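Local coordinates for protein SPD1 nuclease (Streptococcus pyogenes, PDB 2XGR) that probably cleaves DNA outside the bacterial cell as a metal-dependent endonuclease of the His-Me finger group, at residues 40-45 / 207-212; 68-73 / 188-193; 78-83 / 177-182; 120-125 / 134-139. One frame throughout, in Å; residues are numbered along the deposited sequence.

Contact 1 of 4, residues 40-45 / 207-212; sequences HANTHY and SGELLT
Glu209 and His44 meet across two antiparallel strands where one of them departs from regular pairing, and the glutamate can be followed atom by atom. Its CB lies 3.6 Å from Tyr45 O and near the amide oxygen of Asn42. With CG anti to the carbonyl carbon (chi1 -72°) and the chain extended beyond, CG still passes Tyr45 O and CD arrives by His44 CA. At the tip, Glu209 OE1 takes a weak bond from His44 ND1 at 3.3 Å, reached at the edge of an imidazole whose plane stands 83° from the carboxylate. Glu209 OE2 accepts from a water, 2.6 Å away, that also donates to His44 O. Regular pairing is interrupted between Asn42 and Tyr45: Leu210 O receives Thr43 N at 2.9 Å and Thr43 OG1 at 2.8 Å, while Leu210 N turns to Tyr45 O. In this interruption Asn42 OD1 accepts from His44 N as an Asx turn, and Thr43 OG1 accepts from Tyr45 N as an ST turn. Regular pairing resumes with Asn42 and Leu211, non-hydrogen-bonded, then Ala41 and Thr212, hydrogen-bonded; Thr212 OG1 bonds to Gly226 O. Strand 39-46 thus pairs with strand 209-214, which is bonded in turn to strand 196-204; there Leu210 packs on Val202 and Ile204, while the ring of His40, beside Leu211, meets Trp170 of helix 160-173.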
loop_
_atom_site.group_PDB
_atom_site.type_symbol
_atom_site.label_atom_id
_atom_site.label_comp_id
_atom_site.label_asym_id
_atom_site.label_seq_id
_atom_site.Cartn_x
_atom_site.Cartn_y
_atom_site.Cartn_z
ATOM N N HIS A 40 17.169 3.276 3.618
ATOM C CA HIS A 40 16.482 3.573 4.888
ATOM C C HIS A 40 17.496 4.227 5.802
ATOM O O HIS A 40 18.688 4.068 5.564
ATOM C CB HIS A 40 15.940 2.285 5.557
ATOM C CG HIS A 40 16.977 1.310 6.006
ATOM N ND1 HIS A 40 17.546 1.332 7.268
ATOM C CD2 HIS A 40 17.450 0.192 5.411
ATOM C CE1 HIS A 40 18.381 0.306 7.398
ATOM N NE2 HIS A 40 18.363 -0.377 6.267
ATOM N N ALA A 41 17.011 4.838 6.872
ATOM C CA ALA A 41 17.864 5.348 7.921
ATOM C C ALA A 41 17.303 4.884 9.258
ATOM O O ALA A 41 16.060 4.912 9.500
ATOM C CB ALA A 41 17.904 6.906 7.794
ATOM N N ASN A 42 18.174 4.466 10.182
ATOM C CA ASN A 42 17.660 4.158 11.518
ATOM C C ASN A 42 17.266 5.414 12.288
ATOM O O ASN A 42 18.104 6.257 12.537
ATOM C CB ASN A 42 18.687 3.348 12.342
ATOM C CG ASN A 42 18.048 2.588 13.513
ATOM O OD1 ASN A 42 17.007 2.969 14.076
ATOM N ND2 ASN A 42 18.660 1.439 13.849
ATOM N N THR A 43 16.021 5.507 12.726
ATOM C CA THR A 43 15.615 6.654 13.537
ATOM C C THR A 43 16.069 6.521 15.008
ATOM O O THR A 43 16.004 7.492 15.776
ATOM C CB THR A 43 14.118 6.829 13.542
ATOM O OG1 THR A 43 13.540 5.732 14.245
ATOM C CG2 THR A 43 13.585 6.893 12.096
ATOM N N HIS A 44 16.371 5.304 15.416
ATOM C CA HIS A 44 16.539 4.975 16.846
ATOM C C HIS A 44 15.334 5.240 17.734
ATOM O O HIS A 44 15.469 5.251 18.948
ATOM C CB HIS A 44 17.832 5.650 17.407
ATOM C CG HIS A 44 19.037 5.335 16.598
ATOM N ND1 HIS A 44 19.617 4.087 16.576
ATOM C CD2 HIS A 44 19.728 6.084 15.712
ATOM C CE1 HIS A 44 20.602 4.076 15.690
ATOM N NE2 HIS A 44 20.703 5.282 15.170
ATOM N N TYR A 45 14.128 5.400 17.167
ATOM C CA TYR A 45 12.905 5.354 17.980
ATOM C C TYR A 45 12.431 3.912 18.131
ATOM O O TYR A 45 12.420 3.188 17.144
ATOM C CB TYR A 45 11.783 6.081 17.258
ATOM C CG TYR A 45 11.932 7.569 17.185
ATOM C CD1 TYR A 45 12.074 8.317 18.375
ATOM C CD2 TYR A 45 11.845 8.245 15.969
ATOM C CE1 TYR A 45 12.179 9.709 18.346
ATOM C CE2 TYR A 45 11.967 9.651 15.919
ATOM C CZ TYR A 45 12.110 10.370 17.122
ATOM O OH TYR A 45 12.199 11.753 17.110
ATOM N N SER A 207 15.713 -5.222 16.713
ATOM C CA SER A 207 15.508 -4.656 18.065
ATOM C C SER A 207 14.285 -3.787 18.207
ATOM O O SER A 207 14.042 -3.253 19.287
ATOM C CB SER A 207 16.761 -3.993 18.651
ATOM O OG SER A 207 17.026 -2.709 18.074
ATOM N N GLY A 208 13.414 -3.769 17.184
ATOM C CA GLY A 208 12.142 -3.031 17.318
ATOM C C GLY A 208 12.277 -1.549 17.050
ATOM O O GLY A 208 11.343 -0.822 17.329
ATOM N N GLU A 209 13.392 -1.088 16.478
ATOM C CA GLU A 209 13.573 0.331 16.190
ATOM C C GLU A 209 13.040 0.677 14.795
ATOM O O GLU A 209 13.182 -0.139 13.878
ATOM C CB GLU A 209 15.028 0.818 16.369
ATOM C CG GLU A 209 15.354 0.872 17.925
ATOM C CD GLU A 209 16.758 1.287 18.314
ATOM O OE1 GLU A 209 17.619 1.590 17.458
ATOM O OE2 GLU A 209 17.008 1.279 19.548
ATOM N N LEU A 210 12.498 1.889 14.643
ATOM C CA LEU A 210 11.911 2.299 13.353
ATOM C C LEU A 210 12.986 2.672 12.370
ATOM O O LEU A 210 13.923 3.466 12.696
ATOM C CB LEU A 210 10.954 3.450 13.565
ATOM C CG LEU A 210 9.779 3.084 14.444
ATOM C CD1 LEU A 210 8.800 4.263 14.578
ATOM C CD2 LEU A 210 9.073 1.797 13.831
ATOM N N LEU A 211 12.804 2.224 11.115
ATOM C CA LEU A 211 13.678 2.592 10.052
ATOM C C LEU A 211 12.888 3.404 9.009
ATOM O O LEU A 211 11.927 2.886 8.460
ATOM C CB LEU A 211 14.220 1.332 9.364
ATOM C CG LEU A 211 14.756 0.253 10.338
ATOM C CD1 LEU A 211 15.178 -1.059 9.615
ATOM C CD2 LEU A 211 15.955 0.781 11.179
ATOM N N THR A 212 13.281 4.636 8.750
ATOM C CA THR A 212 12.538 5.434 7.762
ATOM C C THR A 212 12.960 4.985 6.398
ATOM O O THR A 212 14.119 5.011 6.081
ATOM C CB THR A 212 12.751 6.962 7.903
ATOM O OG1 THR A 212 12.367 7.311 9.183
ATOM C CG2 THR A 212 11.787 7.688 6.994
HETATM O O HOH W 1 16.445 3.292 21.127
#

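Contact 2 of 4, residues 68-73 / 188-193; sequences DNLNRA and SGNEVV
Leu70 lays its CD1 methyl against the backbone of Asn190, 3.8 Å from its CA, and the same methyl sits 3.6 Å above the plane of the Arg72 guanidinium, over its centre. Beneath it the arginine spans the gap between two loops. Its chain is extended as far as CD and then bends at chi3 (-56°), so that NH1 points into the turn opposite. There Arg72 NH1 donates to Glu191 O at 2.9 Å and to Gly189 O at 3.0 Å, both acceptors lying near the guanidinium plane. These carbonyls belong to a type II' turn, Ser188 to Glu191, in which Gly189 has the positive phi suited to glycine. The other edge is held by a salt bridge: Arg72 NE meets Asp68 OD2 on its syn lone pair at 2.9 Å, and Arg72 NH2 reaches the same oxygen. Asp68 OD1 is itself fixed by the backbone nitrogens of Leu70 and Arg72, which approach from opposite faces of the carboxylate, the first as an Asx turn in the type I turn from Asp68 to Asn71. A water joins NH2 to Gly189 O, and Tyr187 adds a cation-pi contact. All five N-H groups of the guanidinium therefore have an acceptor, and the adjoining carboxylate and carbonyl oxygens would be expected to favour its positive charge, making one arginine the polar bridge between two surface loops.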
loop_
_atom_site.group_PDB
_atom_site.type_symbol
_atom_site.label_atom_id
_atom_site.label_comp_id
_atom_site.label_asym_id
_atom_site.label_seq_id
_atom_site.Cartn_x
_atom_site.Cartn_y
_atom_site.Cartn_z
ATOM N N ASP A 68 -17.610 -1.265 6.152
ATOM C CA ASP A 68 -18.407 -0.292 6.925
ATOM C C ASP A 68 -19.902 -0.454 6.570
ATOM O O ASP A 68 -20.298 -1.402 5.927
ATOM C CB ASP A 68 -17.857 1.128 6.726
ATOM C CG ASP A 68 -18.099 1.670 5.318
ATOM O OD1 ASP A 68 -18.846 1.068 4.488
ATOM O OD2 ASP A 68 -17.500 2.741 5.033
ATOM N N ASN A 69 -20.715 0.514 6.984
ATOM C CA ASN A 69 -22.154 0.395 6.744
ATOM C C ASN A 69 -22.567 0.521 5.304
ATOM O O ASN A 69 -23.690 0.173 4.964
ATOM C CB ASN A 69 -22.893 1.453 7.583
ATOM C CG ASN A 69 -22.239 2.827 7.472
ATOM O OD1 ASN A 69 -21.008 2.990 7.727
ATOM N ND2 ASN A 69 -23.036 3.832 7.087
ATOM N N LEU A 70 -21.660 0.985 4.422
ATOM C CA LEU A 70 -21.897 0.925 2.979
ATOM C C LEU A 70 -21.133 -0.230 2.300
ATOM O O LEU A 70 -20.984 -0.259 1.070
ATOM C CB LEU A 70 -21.524 2.288 2.353
ATOM C CG LEU A 70 -22.437 3.439 2.815
ATOM C CD1 LEU A 70 -21.856 4.710 2.189
ATOM C CD2 LEU A 70 -23.922 3.149 2.337
ATOM N N ASN A 71 -20.682 -1.189 3.136
ATOM C CA ASN A 71 -19.934 -2.349 2.650
ATOM C C ASN A 71 -18.582 -1.979 2.031
ATOM O O ASN A 71 -18.102 -2.681 1.121
ATOM C CB ASN A 71 -20.758 -3.153 1.654
ATOM C CG ASN A 71 -22.029 -3.760 2.306
ATOM O OD1 ASN A 71 -22.009 -4.252 3.472
ATOM N ND2 ASN A 71 -23.162 -3.602 1.611
ATOM N N ARG A 72 -18.039 -0.828 2.410
ATOM C CA ARG A 72 -16.767 -0.415 1.807
ATOM C C ARG A 72 -15.651 -0.912 2.704
ATOM O O ARG A 72 -15.727 -0.815 3.946
ATOM C CB ARG A 72 -16.715 1.159 1.752
ATOM C CG ARG A 72 -17.832 1.760 0.891
ATOM C CD ARG A 72 -17.804 3.308 0.940
ATOM N NE ARG A 72 -17.899 3.825 2.322
ATOM C CZ ARG A 72 -18.233 5.086 2.645
ATOM N NH1 ARG A 72 -18.376 6.031 1.702
ATOM N NH2 ARG A 72 -18.372 5.418 3.915
ATOM N N ALA A 73 -14.518 -1.288 2.052
ATOM C CA ALA A 73 -13.317 -1.587 2.859
ATOM C C ALA A 73 -12.804 -0.328 3.564
ATOM O O ALA A 73 -12.917 0.798 3.054
ATOM C CB ALA A 73 -12.208 -2.070 1.874
ATOM N N SER A 188 -15.375 10.170 0.486
ATOM C CA SER A 188 -16.203 11.315 0.769
ATOM C C SER A 188 -17.635 10.872 0.804
ATOM O O SER A 188 -18.125 10.230 -0.145
ATOM C CB SER A 188 -16.050 12.371 -0.341
ATOM O OG SER A 188 -17.160 13.334 -0.235
ATOM N N GLY A 189 -18.322 11.207 1.903
ATOM C CA GLY A 189 -19.797 10.980 1.955
ATOM C C GLY A 189 -20.214 9.552 1.663
ATOM O O GLY A 189 -19.684 8.619 2.278
ATOM N N ASN A 190 -21.196 9.355 0.769
ATOM C CA ASN A 190 -21.691 8.025 0.389
ATOM C C ASN A 190 -20.923 7.319 -0.754
ATOM O O ASN A 190 -21.357 6.274 -1.218
ATOM C CB ASN A 190 -23.148 8.158 -0.100
ATOM C CG ASN A 190 -24.057 8.655 0.984
ATOM O OD1 ASN A 190 -23.951 8.215 2.125
ATOM N ND2 ASN A 190 -24.906 9.631 0.656
ATOM N N GLU A 191 -19.848 7.936 -1.242
ATOM C CA GLU A 191 -19.189 7.454 -2.443
ATOM C C GLU A 191 -18.584 6.076 -2.154
ATOM O O GLU A 191 -17.923 5.890 -1.120
ATOM C CB GLU A 191 -18.094 8.441 -2.862
ATOM C CG GLU A 191 -18.659 9.819 -3.331
ATOM C CD GLU A 191 -17.612 10.823 -3.550
ATOM O OE1 GLU A 191 -16.380 10.492 -3.541
ATOM O OE2 GLU A 191 -17.949 11.984 -3.824
ATOM N N VAL A 192 -18.735 5.167 -3.128
ATOM C CA VAL A 192 -18.240 3.817 -2.901
ATOM C C VAL A 192 -16.802 3.706 -3.444
ATOM O O VAL A 192 -16.129 2.732 -3.120
ATOM C CB VAL A 192 -19.151 2.709 -3.502
ATOM C CG1 VAL A 192 -20.558 2.780 -2.884
ATOM C CG2 VAL A 192 -19.210 2.831 -4.992
ATOM N N VAL A 193 -16.365 4.658 -4.275
ATOM C CA VAL A 193 -15.009 4.672 -4.839
ATOM C C VAL A 193 -14.242 5.650 -3.982
ATOM O O VAL A 193 -14.591 6.848 -3.885
ATOM C CB VAL A 193 -15.042 5.231 -6.327
ATOM C CG1 VAL A 193 -13.601 5.234 -6.987
ATOM C CG2 VAL A 193 -15.988 4.462 -7.150
HETATM O O HOH W 2 -18.023 8.397 4.471
#

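Contact 3 of 4, residues 78-83 / 177-182; sequences IQLQDR and FWLDYK
Ile78 and Tyr181, and two residues on Leu80 and Leu179, form hydrogen-bonded antiparallel pairs on strands whose directions differ by 171° and whose axes approach to 4.7 Å. Between them Gln79 and Asp180 make the non-hydrogen-bonded pair, and both side chains leave with CG anti to the backbone N. They meet through Gln79 NE2, which donates to Asp180 OD2 at 2.8 Å. The oxygen lies in the amide plane and offers its anti lone pair, although the amide and carboxylate planes are themselves turned 55° apart. The two groups are also tied to the backbone of Leu54, whose N donates to OD2 and whose O accepts from NE2, so Gln79 NE2 and Asp180 OD2, though buried, each have two partners. Beyond the regular pairing, Gln81 lies across the indole of Trp178. Its CG is 3.4 Å from the centroid of the six-membered ring of Trp178, a CH-pi contact almost along the ring normal, and the extended chain beyond carries the amide flat over the ring, 11° from parallel; Gln81 NE2 comes to rest 3.5 Å from Trp178 NE1. An edge-to-face contact with Phe56 also engages the indole. On the other face of the sheet the contacts are apolar: Ile78 CG2 is 3.8 Å from Tyr181 CB, and Leu80 runs alongside Leu179. That face looks to helix 160-173, where Leu179 packs on Leu167 and Leu171 and Tyr181 OH bonds to Glu164, while strands 61-64 and 196-204 flank the pair in the main antiparallel sheet.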
loop_
_atom_site.group_PDB
_atom_site.type_symbol
_atom_site.label_atom_id
_atom_site.label_comp_id
_atom_site.label_asym_id
_atom_site.label_seq_id
_atom_site.Cartn_x
_atom_site.Cartn_y
_atom_site.Cartn_z
ATOM N N ILE A 78 -0.363 -4.582 7.198
ATOM C CA ILE A 78 0.461 -5.793 7.303
ATOM C C ILE A 78 1.770 -5.488 8.022
ATOM O O ILE A 78 2.290 -4.348 7.982
ATOM C CB ILE A 78 0.679 -6.369 5.869
ATOM C CG1 ILE A 78 1.210 -7.829 5.893
ATOM C CG2 ILE A 78 1.596 -5.440 4.990
ATOM C CD1 ILE A 78 1.113 -8.498 4.451
ATOM N N GLN A 79 2.333 -6.511 8.649
ATOM C CA GLN A 79 3.697 -6.358 9.151
ATOM C C GLN A 79 4.396 -7.681 8.799
ATOM O O GLN A 79 3.902 -8.764 9.165
ATOM C CB GLN A 79 3.657 -6.019 10.656
ATOM C CG GLN A 79 5.059 -5.609 11.146
ATOM C CD GLN A 79 5.065 -5.224 12.584
ATOM O OE1 GLN A 79 5.607 -5.978 13.414
ATOM N NE2 GLN A 79 4.439 -4.072 12.916
ATOM N N LEU A 80 5.420 -7.606 7.938
ATOM C CA LEU A 80 5.965 -8.876 7.373
ATOM C C LEU A 80 7.452 -8.761 7.113
ATOM O O LEU A 80 7.999 -7.620 7.017
ATOM C CB LEU A 80 5.187 -9.282 6.066
ATOM C CG LEU A 80 5.636 -8.557 4.769
ATOM C CD1 LEU A 80 5.201 -9.317 3.497
ATOM C CD2 LEU A 80 5.071 -7.024 4.752
ATOM N N GLN A 81 8.090 -9.927 6.937
ATOM C CA GLN A 81 9.401 -10.014 6.269
ATOM C C GLN A 81 9.296 -10.576 4.876
ATOM O O GLN A 81 8.298 -11.173 4.481
ATOM C CB GLN A 81 10.366 -10.909 7.113
ATOM C CG GLN A 81 10.487 -10.444 8.589
ATOM C CD GLN A 81 11.395 -11.423 9.343
ATOM O OE1 GLN A 81 11.091 -12.600 9.389
ATOM N NE2 GLN A 81 12.463 -10.937 9.932
ATOM N N ASP A 82 10.427 -10.491 4.161
ATOM C CA ASP A 82 10.512 -10.983 2.793
ATOM C C ASP A 82 10.070 -12.456 2.749
ATOM O O ASP A 82 9.302 -12.848 1.851
ATOM C CB ASP A 82 11.952 -10.905 2.305
ATOM C CG ASP A 82 12.127 -11.481 0.892
ATOM O OD1 ASP A 82 11.612 -10.936 -0.060
ATOM O OD2 ASP A 82 12.733 -12.531 0.756
ATOM N N ARG A 83 10.401 -13.195 3.817
ATOM C CA ARG A 83 10.118 -14.658 3.809
ATOM C C ARG A 83 8.647 -14.991 3.816
ATOM O O ARG A 83 8.245 -16.135 3.533
ATOM C CB ARG A 83 10.747 -15.371 5.022
ATOM C CG ARG A 83 10.177 -14.987 6.375
ATOM C CD ARG A 83 11.125 -15.443 7.487
ATOM N NE ARG A 83 12.398 -14.676 7.429
ATOM C CZ ARG A 83 13.409 -14.781 8.291
ATOM N NH1 ARG A 83 13.358 -15.685 9.260
ATOM N NH2 ARG A 83 14.493 -14.012 8.174
ATOM N N PHE A 177 14.758 -7.744 8.498
ATOM C CA PHE A 177 13.979 -6.588 8.948
ATOM C C PHE A 177 12.512 -6.758 8.531
ATOM O O PHE A 177 12.150 -7.639 7.724
ATOM C CB PHE A 177 14.522 -5.272 8.347
ATOM C CG PHE A 177 15.920 -4.894 8.862
ATOM C CD1 PHE A 177 16.429 -5.511 9.993
ATOM C CD2 PHE A 177 16.651 -3.870 8.232
ATOM C CE1 PHE A 177 17.720 -5.138 10.489
ATOM C CE2 PHE A 177 17.926 -3.478 8.767
ATOM C CZ PHE A 177 18.412 -4.122 9.879
ATOM N N TRP A 178 11.656 -5.923 9.134
ATOM C CA TRP A 178 10.200 -6.030 8.894
ATOM C C TRP A 178 9.731 -4.770 8.214
ATOM O O TRP A 178 10.301 -3.706 8.425
ATOM C CB TRP A 178 9.464 -6.078 10.221
ATOM C CG TRP A 178 9.823 -7.315 11.015
ATOM C CD1 TRP A 178 10.955 -7.524 11.784
ATOM C CD2 TRP A 178 9.042 -8.518 11.097
ATOM N NE1 TRP A 178 10.933 -8.835 12.315
ATOM C CE2 TRP A 178 9.773 -9.450 11.899
ATOM C CE3 TRP A 178 7.816 -8.925 10.514
ATOM C CZ2 TRP A 178 9.278 -10.736 12.173
ATOM C CZ3 TRP A 178 7.318 -10.187 10.831
ATOM C CH2 TRP A 178 8.066 -11.088 11.616
ATOM N N LEU A 179 8.705 -4.916 7.395
ATOM C CA LEU A 179 7.971 -3.767 6.838
ATOM C C LEU A 179 6.631 -3.697 7.534
ATOM O O LEU A 179 5.889 -4.717 7.593
ATOM C CB LEU A 179 7.773 -4.035 5.352
ATOM C CG LEU A 179 6.774 -3.046 4.671
ATOM C CD1 LEU A 179 7.291 -1.548 4.750
ATOM C CD2 LEU A 179 6.508 -3.478 3.191
ATOM N N ASP A 180 6.277 -2.512 8.045
ATOM C CA ASP A 180 4.922 -2.304 8.533
ATOM C C ASP A 180 4.298 -1.413 7.471
ATOM O O ASP A 180 4.782 -0.298 7.185
ATOM C CB ASP A 180 4.961 -1.602 9.923
ATOM C CG ASP A 180 3.566 -1.315 10.472
ATOM O OD1 ASP A 180 2.871 -0.460 9.919
ATOM O OD2 ASP A 180 3.157 -2.038 11.428
ATOM N N TYR A 181 3.161 -1.847 6.912
ATOM C CA TYR A 181 2.632 -1.158 5.770
ATOM C C TYR A 181 1.098 -1.148 5.861
ATOM O O TYR A 181 0.459 -2.202 5.961
ATOM C CB TYR A 181 3.108 -1.938 4.492
ATOM C CG TYR A 181 2.530 -1.495 3.147
ATOM C CD1 TYR A 181 2.410 -0.125 2.785
ATOM C CD2 TYR A 181 2.073 -2.433 2.231
ATOM C CE1 TYR A 181 1.881 0.248 1.520
ATOM C CE2 TYR A 181 1.517 -2.067 0.965
ATOM C CZ TYR A 181 1.450 -0.717 0.632
ATOM O OH TYR A 181 0.971 -0.385 -0.609
ATOM N N LYS A 182 0.513 0.057 5.838
ATOM C CA LYS A 182 -0.938 0.196 5.996
ATOM C C LYS A 182 -1.444 0.945 4.776
ATOM O O LYS A 182 -0.842 1.963 4.381
ATOM C CB LYS A 182 -1.227 1.010 7.278
ATOM C CG LYS A 182 -2.754 1.016 7.543
ATOM C CD LYS A 182 -3.091 1.938 8.768
ATOM C CE LYS A 182 -4.585 1.873 9.069
ATOM N NZ LYS A 182 -4.795 2.804 10.251
HETATM O O HOH W 3 12.584 -8.802 5.153
#

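Contact 4 of 4, residues 120-125 / 134-139; sequences GHLVGY and PRNLVA
Asn136 turns CG away from its backbone N (chi1 -166°), and chi2 near 51° then presents its carboxamide to the backbone of Val123. Two bonds result: Val123 N donates to OD1 of Asn136 at 3.0 Å, and ND2 of Asn136 donates to Val123 O at 3.0 Å, nearly straight and on a lone pair of the carbonyl. OD1 also bonds to Ser76 OG. Held this way, the amide stands 86° from the ring plane of His121, with Asn136 ND2 3.3 Å from His121 CD2, while His121 NE2 bonds to Leu130 O. The backbone beside it forms a short hairpin: Gly120 and Val138 exchange two hydrogen bonds, and Leu122 N donates to Asn136 O at 2.8 Å. Strands 119-121 and 137-139, followed by helix 142-146, are consistent with the beta-beta-alpha His-Me finger; helix 125-128 lies in the connection, and Gly120-His121 fits the end of the DRGH-like signature of non-specific endonucleases. On the opposite side of the hairpin from His121, Leu122 CD2 meets Val138 CG1 at 3.8 Å, the side chains crossing at about a right angle. Leu122 and Val138 both press on Pro185 of strand 178-186.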
loop_
_atom_site.group_PDB
_atom_site.type_symbol
_atom_site.label_atom_id
_atom_site.label_comp_id
_atom_site.label_asym_id
_atom_site.label_seq_id
_atom_site.Cartn_x
_atom_site.Cartn_y
_atom_site.Cartn_z
ATOM N N GLY A 120 -9.153 -3.052 -7.092
ATOM C CA GLY A 120 -7.734 -3.299 -6.883
ATOM C C GLY A 120 -7.454 -3.520 -5.406
ATOM O O GLY A 120 -8.265 -3.167 -4.480
ATOM N N HIS A 121 -6.310 -4.152 -5.132
ATOM C CA HIS A 121 -5.989 -4.469 -3.775
ATOM C C HIS A 121 -5.604 -3.193 -2.986
ATOM O O HIS A 121 -5.081 -2.238 -3.566
ATOM C CB HIS A 121 -4.700 -5.332 -3.749
ATOM C CG HIS A 121 -4.964 -6.795 -4.010
ATOM N ND1 HIS A 121 -5.578 -7.232 -5.162
ATOM C CD2 HIS A 121 -4.668 -7.905 -3.301
ATOM C CE1 HIS A 121 -5.698 -8.549 -5.124
ATOM N NE2 HIS A 121 -5.121 -8.984 -4.029
ATOM N N LEU A 122 -5.845 -3.226 -1.667
ATOM C CA LEU A 122 -5.262 -2.205 -0.778
ATOM C C LEU A 122 -3.774 -2.594 -0.524
ATOM O O LEU A 122 -2.893 -1.986 -1.097
ATOM C CB LEU A 122 -6.050 -2.090 0.534
ATOM C CG LEU A 122 -7.520 -1.550 0.304
ATOM C CD1 LEU A 122 -8.267 -1.553 1.721
ATOM C CD2 LEU A 122 -7.475 -0.079 -0.191
ATOM N N VAL A 123 -3.537 -3.654 0.243
ATOM C CA VAL A 123 -2.176 -4.201 0.347
ATOM C C VAL A 123 -1.951 -5.167 -0.849
ATOM O O VAL A 123 -2.750 -6.073 -1.052
ATOM C CB VAL A 123 -1.970 -4.907 1.688
ATOM C CG1 VAL A 123 -0.638 -5.739 1.660
ATOM C CG2 VAL A 123 -1.834 -3.878 2.828
ATOM N N GLY A 124 -0.949 -4.901 -1.712
ATOM C CA GLY A 124 -0.787 -5.754 -2.901
ATOM C C GLY A 124 -0.630 -7.238 -2.586
ATOM O O GLY A 124 -0.095 -7.675 -1.522
ATOM N N TYR A 125 -0.975 -8.017 -3.609
ATOM C CA TYR A 125 -1.039 -9.471 -3.430
ATOM C C TYR A 125 0.225 -10.124 -2.907
ATOM O O TYR A 125 0.140 -10.984 -2.017
ATOM C CB TYR A 125 -1.382 -10.104 -4.830
ATOM C CG TYR A 125 -1.524 -11.579 -4.725
ATOM C CD1 TYR A 125 -2.629 -12.165 -4.111
ATOM C CD2 TYR A 125 -0.491 -12.393 -5.123
ATOM C CE1 TYR A 125 -2.777 -13.560 -4.034
ATOM C CE2 TYR A 125 -0.631 -13.802 -5.069
ATOM C CZ TYR A 125 -1.737 -14.354 -4.458
ATOM O OH TYR A 125 -1.859 -15.735 -4.362
ATOM N N PRO A 134 -13.039 -8.857 0.293
ATOM C CA PRO A 134 -13.523 -7.509 0.048
ATOM C C PRO A 134 -12.892 -6.467 0.967
ATOM O O PRO A 134 -12.909 -5.276 0.607
ATOM C CB PRO A 134 -15.047 -7.620 0.319
ATOM C CG PRO A 134 -15.190 -8.867 1.047
ATOM C CD PRO A 134 -14.147 -9.792 0.528
ATOM N N ARG A 135 -12.487 -6.878 2.162
ATOM C CA ARG A 135 -11.842 -5.901 3.107
ATOM C C ARG A 135 -10.457 -5.443 2.658
ATOM O O ARG A 135 -9.903 -4.492 3.219
ATOM C CB ARG A 135 -11.656 -6.510 4.463
ATOM C CG ARG A 135 -13.043 -6.701 5.108
ATOM C CD ARG A 135 -12.832 -7.608 6.319
ATOM N NE ARG A 135 -14.127 -8.071 6.767
ATOM C CZ ARG A 135 -14.857 -9.056 6.232
ATOM N NH1 ARG A 135 -14.550 -9.682 5.049
ATOM N NH2 ARG A 135 -15.932 -9.419 6.932
ATOM N N ASN A 136 -9.932 -6.095 1.615
ATOM C CA ASN A 136 -8.674 -5.650 0.974
ATOM C C ASN A 136 -8.870 -5.200 -0.480
ATOM O O ASN A 136 -7.919 -5.102 -1.273
ATOM C CB ASN A 136 -7.659 -6.808 1.044
ATOM C CG ASN A 136 -6.248 -6.347 0.728
ATOM O OD1 ASN A 136 -5.794 -5.363 1.328
ATOM N ND2 ASN A 136 -5.568 -6.974 -0.320
ATOM N N LEU A 137 -10.109 -4.818 -0.868
ATOM C CA LEU A 137 -10.365 -4.406 -2.239
ATOM C C LEU A 137 -11.159 -3.092 -2.256
ATOM O O LEU A 137 -12.089 -2.957 -1.457
ATOM C CB LEU A 137 -11.214 -5.468 -2.985
ATOM C CG LEU A 137 -10.494 -6.801 -3.281
ATOM C CD1 LEU A 137 -11.474 -7.884 -3.748
ATOM C CD2 LEU A 137 -9.383 -6.564 -4.325
ATOM N N VAL A 138 -10.838 -2.206 -3.185
ATOM C CA VAL A 138 -11.641 -1.005 -3.516
ATOM C C VAL A 138 -11.683 -0.812 -5.030
ATOM O O VAL A 138 -10.750 -1.188 -5.772
ATOM C CB VAL A 138 -11.081 0.267 -2.835
ATOM C CG1 VAL A 138 -11.095 0.111 -1.302
ATOM C CG2 VAL A 138 -9.649 0.558 -3.327
ATOM N N ALA A 139 -12.736 -0.134 -5.510
ATOM C CA ALA A 139 -12.799 0.280 -6.877
ATOM C C ALA A 139 -11.603 1.171 -7.163
ATOM O O ALA A 139 -11.396 2.161 -6.462
ATOM C CB ALA A 139 -14.084 1.089 -7.077
#

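In the fold
From the N terminus the chain opens contact 1 at 40-45, contact 2 at 68-73, contact 3 at 78-83 and contact 4 at 120-125, then closes them in reverse order at 134-139, 177-182, 188-193 and 207-212. Each loop is therefore nested in the one before, and none cross. Contacts 1 and 3 belong to one antiparallel sheet and touch where Leu211 and His40 pack on Phe177. Contact 4, a separate hairpin, rests on that sheet through Val123 against Ile78 and Tyr181. Contact 2 ties loops at the far end, about 35 Å from contact 1 between centres, and Ala73 and Val193 join it to contact 4.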